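Adenylation domain (Streptomyces sp., PDB 5N9X) is an adenylation domain of the ANL superfamily, built from an AMP-binding domain and a smaller C-terminal domain. Local coordinates at residues 334-348 against 407-419. Sequence-based numbering, arbitrary orientation.
With ATP (adenosine-5'-triphosphate), chain D.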
ATOM      1  N   ASP A 334      -3.023  12.597  18.268  1.00 32.28           N
ATOM      2  CA  ASP A 334      -2.420  13.051  17.026  1.00 32.63           C
ATOM      3  C   ASP A 334      -1.748  11.918  16.236  1.00 37.73           C
ATOM      4  O   ASP A 334      -1.152  10.986  16.803  1.00 30.65           O
ATOM      5  CB  ASP A 334      -1.416  14.174  17.306  1.00 43.35           C
ATOM      6  CG  ASP A 334      -2.069  15.559  17.308  1.00 50.61           C
ATOM      7  OD1 ASP A 334      -2.507  15.994  16.219  1.00 38.36           O
ATOM      8  OD2 ASP A 334      -2.142  16.206  18.382  1.00 47.60           O
ATOM      9  N   SER A 335      -1.866  12.017  14.914  1.00 29.80           N
ATOM     10  CA  SER A 335      -1.257  11.070  13.987  1.00 26.78           C
ATOM     11  C   SER A 335       0.098  11.545  13.469  1.00 20.28           C
ATOM     12  O   SER A 335       0.174  12.244  12.449  1.00 21.73           O
ATOM     13  CB  SER A 335      -2.195  10.830  12.807  1.00 26.11           C
ATOM     14  OG  SER A 335      -1.818   9.659  12.112  1.00 26.22           O
ATOM     15  N   VAL A 336       1.169  11.162  14.150  1.00 15.77           N
ATOM     16  CA  VAL A 336       2.501  11.597  13.729  1.00 19.15           C
ATOM     17  C   VAL A 336       3.071  10.686  12.633  1.00 26.14           C
ATOM     18  O   VAL A 336       3.163   9.465  12.811  1.00 17.22           O
ATOM     19  CB  VAL A 336       3.482  11.642  14.908  1.00 15.76           C
ATOM     20  CG1 VAL A 336       4.728  12.439  14.530  1.00 20.48           C
ATOM     21  CG2 VAL A 336       2.806  12.261  16.121  1.00 23.80           C
ATOM     22  N   ILE A 337       3.428  11.291  11.497  1.00 17.36           N
ATOM     23  CA  ILE A 337       4.014  10.554  10.387  1.00 17.77           C
ATOM     24  C   ILE A 337       5.501  10.847  10.323  1.00 16.08           C
ATOM     25  O   ILE A 337       6.235  10.183   9.607  1.00 17.59           O
ATOM     26  CB  ILE A 337       3.337  10.888   9.017  1.00 21.32           C
ATOM     27  CG1 ILE A 337       3.617  12.327   8.579  1.00 15.12           C
ATOM     28  CG2 ILE A 337       1.852  10.632   9.083  1.00 14.83           C
ATOM     29  CD1 ILE A 337       2.647  12.842   7.542  1.00 15.36           C
ATOM     30  N   GLY A 338       5.943  11.846  11.080  1.00 31.40           N
ATOM     31  CA  GLY A 338       7.374  12.092  11.252  1.00 24.82           C
ATOM     32  C   GLY A 338       8.035  12.965  10.193  1.00 19.98           C
ATOM     33  O   GLY A 338       7.491  13.999   9.832  1.00 26.55           O
ATOM     34  N   ARG A 339       9.210  12.559   9.712  1.00 21.65           N
ATOM     35  CA  ARG A 339       9.953  13.312   8.687  1.00 27.83           C
ATOM     36  C   ARG A 339      10.035  12.606   7.341  1.00 21.27           C
ATOM     37  O   ARG A 339      10.066  11.393   7.292  1.00 29.32           O
ATOM     38  CB  ARG A 339      11.377  13.603   9.166  1.00 29.07           C
ATOM     39  CG  ARG A 339      11.818  15.044   8.950  1.00 40.81           C
ATOM     40  CD  ARG A 339      12.958  15.427   9.874  1.00 48.33           C
ATOM     41  NE  ARG A 339      12.464  16.234  10.985  1.00 57.47           N
ATOM     42  CZ  ARG A 339      12.493  15.841  12.256  1.00 61.43           C
ATOM     43  NH1 ARG A 339      13.004  14.656  12.573  1.00 58.91           N
ATOM     44  NH2 ARG A 339      12.015  16.630  13.214  1.00 54.56           N
ATOM     45  N   PRO A 340      10.083  13.371   6.247  1.00 20.99           N
ATOM     46  CA  PRO A 340      10.335  12.790   4.925  1.00 22.43           C
ATOM     47  C   PRO A 340      11.576  11.894   4.898  1.00 21.05           C
ATOM     48  O   PRO A 340      12.539  12.200   5.591  1.00 22.63           O
ATOM     49  CB  PRO A 340      10.532  14.027   4.048  1.00 18.53           C
ATOM     50  CG  PRO A 340       9.602  15.044   4.666  1.00 19.17           C
ATOM     51  CD  PRO A 340       9.709  14.799   6.160  1.00 25.18           C
ATOM     52  N   LEU A 341      11.553  10.801   4.140  1.00 19.44           N
ATOM     53  CA  LEU A 341      12.777  10.008   3.942  1.00 22.96           C
ATOM     54  C   LEU A 341      13.901  10.858   3.371  1.00 19.33           C
ATOM     55  O   LEU A 341      13.641  11.801   2.625  1.00 18.33           O
ATOM     56  CB  LEU A 341      12.517   8.800   3.036  1.00 13.31           C
ATOM     57  CG  LEU A 341      11.396   7.910   3.574  1.00 13.46           C
ATOM     58  CD1 LEU A 341      10.938   6.830   2.577  1.00 13.23           C
ATOM     59  CD2 LEU A 341      11.839   7.282   4.909  1.00 13.04           C
ATOM     60  N   PRO A 342      15.156  10.543   3.760  1.00 20.47           N
ATOM     61  CA  PRO A 342      16.361  11.256   3.313  1.00 25.12           C
ATOM     62  C   PRO A 342      16.333  11.735   1.860  1.00 24.41           C
ATOM     63  O   PRO A 342      16.751  12.863   1.597  1.00 37.15           O
ATOM     64  CB  PRO A 342      17.471  10.220   3.536  1.00 14.64           C
ATOM     65  CG  PRO A 342      17.035   9.542   4.792  1.00 14.32           C
ATOM     66  CD  PRO A 342      15.491   9.565   4.810  1.00 14.36           C
ATOM     67  N   GLY A 343      15.846  10.948   0.921  1.00 19.98           N
ATOM     68  CA  GLY A 343      15.873  11.468  -0.452  1.00 33.02           C
ATOM     69  C   GLY A 343      15.026  12.715  -0.752  1.00 22.00           C
ATOM     70  O   GLY A 343      15.295  13.455  -1.700  1.00 18.49           O
ATOM     71  N   PHE A 344      13.992  12.933   0.057  1.00 18.52           N
ATOM     72  CA  PHE A 344      12.971  13.942  -0.209  1.00 18.98           C
ATOM     73  C   PHE A 344      13.260  15.359   0.223  1.00 20.89           C
ATOM     74  O   PHE A 344      13.784  15.604   1.314  1.00 21.04           O
ATOM     75  CB  PHE A 344      11.661  13.542   0.472  1.00 15.48           C
ATOM     76  CG  PHE A 344      11.063  12.308  -0.079  1.00 17.79           C
ATOM     77  CD1 PHE A 344      10.262  12.381  -1.211  1.00 13.92           C
ATOM     78  CD2 PHE A 344      11.277  11.071   0.531  1.00 12.09           C
ATOM     79  CE1 PHE A 344       9.692  11.240  -1.741  1.00 20.64           C
ATOM     80  CE2 PHE A 344      10.709   9.926   0.004  1.00 14.26           C
ATOM     81  CZ  PHE A 344       9.915  10.010  -1.132  1.00 13.96           C
ATOM     82  N   THR A 345      12.846  16.299  -0.614  1.00 20.17           N
ATOM     83  CA  THR A 345      12.556  17.636  -0.109  1.00 25.97           C
ATOM     84  C   THR A 345      11.041  17.825  -0.217  1.00 19.84           C
ATOM     85  O   THR A 345      10.377  17.147  -1.000  1.00 26.74           O
ATOM     86  CB  THR A 345      13.319  18.743  -0.856  1.00 15.32           C
ATOM     87  OG1 THR A 345      12.809  18.865  -2.182  1.00 30.02           O
ATOM     88  CG2 THR A 345      14.772  18.421  -0.917  1.00 14.98           C
ATOM     89  N   HIS A 346      10.494  18.735   0.577  1.00 22.72           N
ATOM     90  CA  HIS A 346       9.047  18.896   0.655  1.00 20.34           C
ATOM     91  C   HIS A 346       8.612  20.326   0.938  1.00 18.67           C
ATOM     92  O   HIS A 346       9.418  21.173   1.303  1.00 23.48           O
ATOM     93  CB  HIS A 346       8.487  17.970   1.735  1.00 21.51           C
ATOM     94  CG  HIS A 346       8.761  18.441   3.132  1.00 29.33           C
ATOM     95  ND1 HIS A 346      10.026  18.424   3.688  1.00 25.21           N
ATOM     96  CD2 HIS A 346       7.937  18.931   4.090  1.00 19.21           C
ATOM     97  CE1 HIS A 346       9.967  18.882   4.924  1.00 20.41           C
ATOM     98  NE2 HIS A 346       8.713  19.199   5.192  1.00 22.58           N
ATOM     99  N   ARG A 347       7.318  20.567   0.758  1.00 25.39           N
ATOM    100  CA  ARG A 347       6.667  21.837   1.041  1.00 24.52           C
ATOM    101  C   ARG A 347       5.351  21.504   1.745  1.00 19.37           C
ATOM    102  O   ARG A 347       4.783  20.437   1.526  1.00 22.27           O
ATOM    103  CB  ARG A 347       6.413  22.637  -0.259  1.00 20.96           C
ATOM    104  CG  ARG A 347       7.620  23.387  -0.843  1.00 19.43           C
ATOM    105  CD  ARG A 347       7.219  24.311  -2.012  1.00 22.99           C
ATOM    106  NE  ARG A 347       6.570  25.560  -1.575  1.00 29.48           N
ATOM    107  CZ  ARG A 347       5.524  26.144  -2.170  1.00 21.31           C
ATOM    108  NH1 ARG A 347       4.971  25.619  -3.250  1.00 19.05           N
ATOM    109  NH2 ARG A 347       5.027  27.266  -1.671  1.00 26.92           N
ATOM    110  N   ILE A 348       4.882  22.402   2.597  1.00 20.65           N
ATOM    111  CA  ILE A 348       3.545  22.317   3.149  1.00 18.51           C
ATOM    112  C   ILE A 348       2.848  23.565   2.649  1.00 21.15           C
ATOM    113  O   ILE A 348       3.229  24.662   3.027  1.00 22.67           O
ATOM    114  CB  ILE A 348       3.554  22.256   4.682  1.00 23.67           C
ATOM    115  CG1 ILE A 348       4.567  21.206   5.151  1.00 25.18           C
ATOM    116  CG2 ILE A 348       2.178  21.944   5.203  1.00 19.82           C
ATOM    117  CD1 ILE A 348       4.785  21.141   6.670  1.00 26.97           C
ATOM    118  N   LEU A 407      -3.404  16.720   3.661  1.00 24.77           N
ATOM    119  CA  LEU A 407      -3.177  17.828   4.594  1.00 27.20           C
ATOM    120  C   LEU A 407      -2.331  17.404   5.798  1.00 25.95           C
ATOM    121  O   LEU A 407      -2.671  16.439   6.493  1.00 30.14           O
ATOM    122  CB  LEU A 407      -4.524  18.404   5.077  1.00 25.64           C
ATOM    123  CG  LEU A 407      -5.499  18.796   3.961  1.00 25.81           C
ATOM    124  CD1 LEU A 407      -6.803  19.333   4.504  1.00 26.26           C
ATOM    125  CD2 LEU A 407      -4.856  19.817   3.037  1.00 22.57           C
ATOM    126  N   VAL A 408      -1.235  18.127   6.030  1.00 27.38           N
ATOM    127  CA  VAL A 408      -0.357  17.924   7.183  1.00 25.12           C
ATOM    128  C   VAL A 408       0.043  19.255   7.846  1.00 32.03           C
ATOM    129  O   VAL A 408      -0.159  20.337   7.271  1.00 24.11           O
ATOM    130  CB  VAL A 408       0.948  17.178   6.794  1.00 19.59           C
ATOM    131  CG1 VAL A 408       0.645  15.910   6.039  1.00 21.85           C
ATOM    132  CG2 VAL A 408       1.847  18.070   5.965  1.00 18.84           C
ATOM    133  N   SER A 409       0.619  19.166   9.051  1.00 28.98           N
ATOM    134  CA  SER A 409       1.241  20.322   9.717  1.00 30.80           C
ATOM    135  C   SER A 409       2.635  19.975  10.211  1.00 27.36           C
ATOM    136  O   SER A 409       2.906  18.828  10.562  1.00 32.97           O
ATOM    137  CB  SER A 409       0.398  20.822  10.900  1.00 25.98           C
ATOM    138  OG  SER A 409      -0.216  19.753  11.584  1.00 29.45           O
ATOM    139  N   ARG A 410       3.524  20.960  10.212  1.00 32.02           N
ATOM    140  CA  ARG A 410       4.811  20.800  10.867  1.00 39.64           C
ATOM    141  C   ARG A 410       4.668  21.251  12.322  1.00 41.84           C
ATOM    142  O   ARG A 410       4.468  22.447  12.574  1.00 43.19           O
ATOM    143  CB  ARG A 410       5.900  21.611  10.167  1.00 39.20           C
ATOM    144  CG  ARG A 410       7.202  21.629  10.943  1.00 44.72           C
ATOM    145  CD  ARG A 410       8.106  22.802  10.591  1.00 49.04           C
ATOM    146  NE  ARG A 410       8.979  23.095  11.730  1.00 67.23           N
ATOM    147  CZ  ARG A 410      10.306  23.191  11.678  1.00 76.55           C
ATOM    148  NH1 ARG A 410      10.953  23.037  10.527  1.00 71.18           N
ATOM    149  NH2 ARG A 410      10.989  23.451  12.787  1.00 74.09           N
ATOM    150  N   ARG A 411       4.739  20.298  13.258  1.00 37.42           N
ATOM    151  CA  ARG A 411       4.685  20.577  14.698  1.00 41.36           C
ATOM    152  C   ARG A 411       6.055  21.075  15.136  1.00 39.30           C
ATOM    153  O   ARG A 411       7.054  20.789  14.471  1.00 33.77           O
ATOM    154  CB  ARG A 411       4.289  19.320  15.515  1.00 36.99           C
ATOM    155  CG  ARG A 411       5.486  18.442  16.001  1.00 37.70           C
ATOM    156  CD  ARG A 411       5.096  17.032  16.503  1.00 32.78           C
ATOM    157  NE  ARG A 411       3.790  17.006  17.163  1.00 47.76           N
ATOM    158  CZ  ARG A 411       3.293  15.982  17.858  1.00 43.83           C
ATOM    159  NH1 ARG A 411       4.001  14.869  18.019  1.00 31.62           N
ATOM    160  NH2 ARG A 411       2.080  16.086  18.405  1.00 41.11           N
ATOM    161  N   ALA A 412       6.100  21.817  16.240  1.00 45.54           N
ATOM    162  CA  ALA A 412       7.370  22.210  16.850  1.00 41.64           C
ATOM    163  C   ALA A 412       8.206  20.971  17.088  1.00 43.32           C
ATOM    164  O   ALA A 412       7.732  20.007  17.690  1.00 46.86           O
ATOM    165  CB  ALA A 412       7.147  22.955  18.155  1.00 40.08           C
ATOM    166  N   GLY A 413       9.445  20.991  16.608  1.00 37.51           N
ATOM    167  CA  GLY A 413      10.291  19.823  16.686  1.00 37.82           C
ATOM    168  C   GLY A 413      10.545  19.277  15.299  1.00 47.80           C
ATOM    169  O   GLY A 413      11.447  18.456  15.101  1.00 54.82           O
ATOM    170  N   GLY A 414       9.740  19.721  14.338  1.00 42.55           N
ATOM    171  CA  GLY A 414       9.972  19.379  12.948  1.00 36.84           C
ATOM    172  C   GLY A 414       9.250  18.149  12.409  1.00 45.26           C
ATOM    173  O   GLY A 414       9.406  17.820  11.223  1.00 42.91           O
ATOM    174  N   ASP A 415       8.470  17.468  13.255  1.00 42.92           N
ATOM    175  CA  ASP A 415       7.692  16.296  12.816  1.00 34.00           C
ATOM    176  C   ASP A 415       6.444  16.672  12.047  1.00 35.57           C
ATOM    177  O   ASP A 415       5.789  17.666  12.358  1.00 32.27           O
ATOM    178  CB  ASP A 415       7.270  15.414  13.997  1.00 26.13           C
ATOM    179  CG  ASP A 415       8.350  14.478  14.436  1.00 25.64           C
ATOM    180  OD1 ASP A 415       9.181  14.122  13.586  1.00 34.14           O
ATOM    181  OD2 ASP A 415       8.347  14.060  15.610  1.00 31.80           O
ATOM    182  N   LEU A 416       6.092  15.858  11.061  1.00 27.76           N
ATOM    183  CA  LEU A 416       4.815  16.047  10.401  1.00 28.38           C
ATOM    184  C   LEU A 416       3.709  15.309  11.148  1.00 22.24           C
ATOM    185  O   LEU A 416       3.899  14.200  11.636  1.00 24.80           O
ATOM    186  CB  LEU A 416       4.893  15.597   8.948  1.00 26.81           C
ATOM    187  CG  LEU A 416       5.945  16.365   8.164  1.00 30.40           C
ATOM    188  CD1 LEU A 416       5.911  16.003   6.686  1.00 34.24           C
ATOM    189  CD2 LEU A 416       5.707  17.853   8.350  1.00 36.24           C
ATOM    190  N   VAL A 417       2.568  15.968  11.273  1.00 23.48           N
ATOM    191  CA  VAL A 417       1.368  15.361  11.807  1.00 19.08           C
ATOM    192  C   VAL A 417       0.346  15.330  10.675  1.00 23.24           C
ATOM    193  O   VAL A 417       0.157  16.329   9.983  1.00 23.58           O
ATOM    194  CB  VAL A 417       0.814  16.144  13.017  1.00 22.15           C
ATOM    195  CG1 VAL A 417      -0.489  15.508  13.528  1.00 20.50           C
ATOM    196  CG2 VAL A 417       1.846  16.221  14.119  1.00 24.73           C
ATOM    197  N   TYR A 418      -0.296  14.183  10.473  1.00 24.22           N
ATOM    198  CA  TYR A 418      -1.204  14.012   9.351  1.00 26.70           C
ATOM    199  C   TYR A 418      -2.606  14.462   9.745  1.00 27.68           C
ATOM    200  O   TYR A 418      -3.142  14.017  10.766  1.00 25.70           O
ATOM    201  CB  TYR A 418      -1.214  12.547   8.871  1.00 20.69           C
ATOM    202  CG  TYR A 418      -2.269  12.263   7.819  1.00 22.09           C
ATOM    203  CD1 TYR A 418      -2.006  12.479   6.472  1.00 23.16           C
ATOM    204  CD2 TYR A 418      -3.525  11.788   8.175  1.00 20.92           C
ATOM    205  CE1 TYR A 418      -2.960  12.238   5.508  1.00 16.42           C
ATOM    206  CE2 TYR A 418      -4.479  11.536   7.230  1.00 21.04           C
ATOM    207  CZ  TYR A 418      -4.197  11.770   5.887  1.00 25.01           C
ATOM    208  OH  TYR A 418      -5.157  11.515   4.932  1.00 27.74           O
ATOM    209  N   GLN A 419      -3.209  15.324   8.922  1.00 29.69           N
ATOM    210  CA  GLN A 419      -4.538  15.859   9.231  1.00 28.78           C
ATOM    211  C   GLN A 419      -5.659  15.152   8.472  1.00 37.40           C
ATOM    212  O   GLN A 419      -6.645  14.712   9.083  1.00 38.06           O
ATOM    213  CB  GLN A 419      -4.576  17.368   8.966  1.00 19.38           C
ATOM    214  CG  GLN A 419      -3.496  18.136   9.723  1.00 19.38           C
ATOM    215  CD  GLN A 419      -3.707  18.110  11.237  1.00 28.57           C
ATOM    216  OE1 GLN A 419      -4.825  17.899  11.723  1.00 23.11           O
ATOM    217  NE2 GLN A 419      -2.631  18.332  11.988  1.00 24.03           N
TER
HETATM  218  PG  ATP D 602      -4.707   7.402  -5.308  1.00 74.44           P
HETATM  219  O1G ATP D 602      -4.729   8.831  -4.780  1.00 65.76           O
HETATM  220  O2G ATP D 602      -5.653   7.150  -6.442  1.00 60.14           O
HETATM  221  O3G ATP D 602      -3.327   6.876  -5.663  1.00 69.88           O
HETATM  222  PB  ATP D 602      -4.608   5.949  -2.770  1.00 66.01           P
HETATM  223  O1B ATP D 602      -4.569   7.232  -1.935  1.00 53.25           O
HETATM  224  O2B ATP D 602      -5.120   4.679  -2.170  1.00 42.90           O
HETATM  225  O3B ATP D 602      -5.359   6.433  -4.135  1.00 71.98           O
HETATM  226  PA  ATP D 602      -2.026   4.946  -2.630  1.00 65.66           P
HETATM  227  O1A ATP D 602      -0.741   5.541  -3.153  1.00 36.62           O
HETATM  228  O2A ATP D 602      -2.140   3.427  -2.555  1.00 50.69           O
HETATM  229  O3A ATP D 602      -3.222   5.573  -3.479  1.00 60.53           O
HETATM  230  O5' ATP D 602      -2.480   5.570  -1.189  1.00 43.86           O
HETATM  231  C5' ATP D 602      -1.813   6.632  -0.506  1.00 32.94           C
HETATM  232  C4' ATP D 602      -2.809   7.417   0.351  1.00 30.33           C
HETATM  233  O4' ATP D 602      -3.016   6.789   1.607  1.00 21.25           O
HETATM  234  C3' ATP D 602      -2.420   8.859   0.620  1.00 25.22           C
HETATM  235  O3' ATP D 602      -3.246   9.670  -0.208  1.00 38.62           O
HETATM  236  C2' ATP D 602      -2.739   9.110   2.072  1.00 23.37           C
HETATM  237  O2' ATP D 602      -3.955   9.849   2.140  1.00 22.77           O
HETATM  238  C1' ATP D 602      -2.985   7.744   2.677  1.00 29.69           C
HETATM  239  N9  ATP D 602      -1.900   7.357   3.632  1.00 25.52           N
HETATM  240  C8  ATP D 602      -0.857   6.547   3.343  1.00 21.22           C
HETATM  241  N7  ATP D 602      -0.034   6.364   4.402  1.00 16.44           N
HETATM  242  C5  ATP D 602      -0.561   7.065   5.421  1.00 18.58           C
HETATM  243  C6  ATP D 602      -0.184   7.294   6.834  1.00 14.02           C
HETATM  244  N6  ATP D 602       0.927   6.726   7.341  1.00 12.66           N
HETATM  245  N1  ATP D 602      -0.978   8.089   7.579  1.00 13.70           N
HETATM  246  C2  ATP D 602      -2.067   8.671   7.037  1.00 22.43           C
HETATM  247  N3  ATP D 602      -2.493   8.506   5.765  1.00 19.77           N
HETATM  248  C4  ATP D 602      -1.787   7.725   4.911  1.00 23.10           C
HETATM  249  O   HOH W   1      -3.396  14.120  13.831  1.00 30.33           O
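The guanidinium of Arg339 has Asp415 OD1 over one face, offset toward the rim, and the backbone of Gly413 and Gly414 at its edge. Arg339 NH2 stands 3.8 Å from Asp415 OD1, a long salt bridge of charges alone, since the oxygen lies well out of the guanidinium plane. The ring of Tyr418 carries ATP C2 over the centre of one face, while its hydroxyl hydrogen-bonds Asp406. Both groups belong to an antiparallel pairing of strands 336-340 and 416-419 with a classic beta bulge, in the AMP-binding fold. Ile337 and Gly338 both face Leu416, whose carbonyl oxygen accepts from Ile337 N (3.0 Å) and Gly338 N (3.2 Å). Within the bulge Leu416 N donates back to Gly338 O. The positive phi of Gly338 (86°) suits a residue without a side chain.

On the face opposite Val336 and Val417, a chi1 of 68° sets Ile337 CG1 between its backbone N and carbonyl carbon, 3.5 Å from Leu416 CB, with CG2 anti to the carbonyl carbon and against Tyr418 CB, joining the strand pairing to the adenine site. Ile348, from strand 345-348, reaches the same apolar patch: CD1 meets Leu416 CD2 and CG2 meets Val408 CG2. At the other end one water takes the N-H of Ser335 and donates to Asp334 OD1 and Tyr418 O. Beside it, Tyr418 N donates to Ser335 O at 2.8 Å, with an N-H...O angle of 171°.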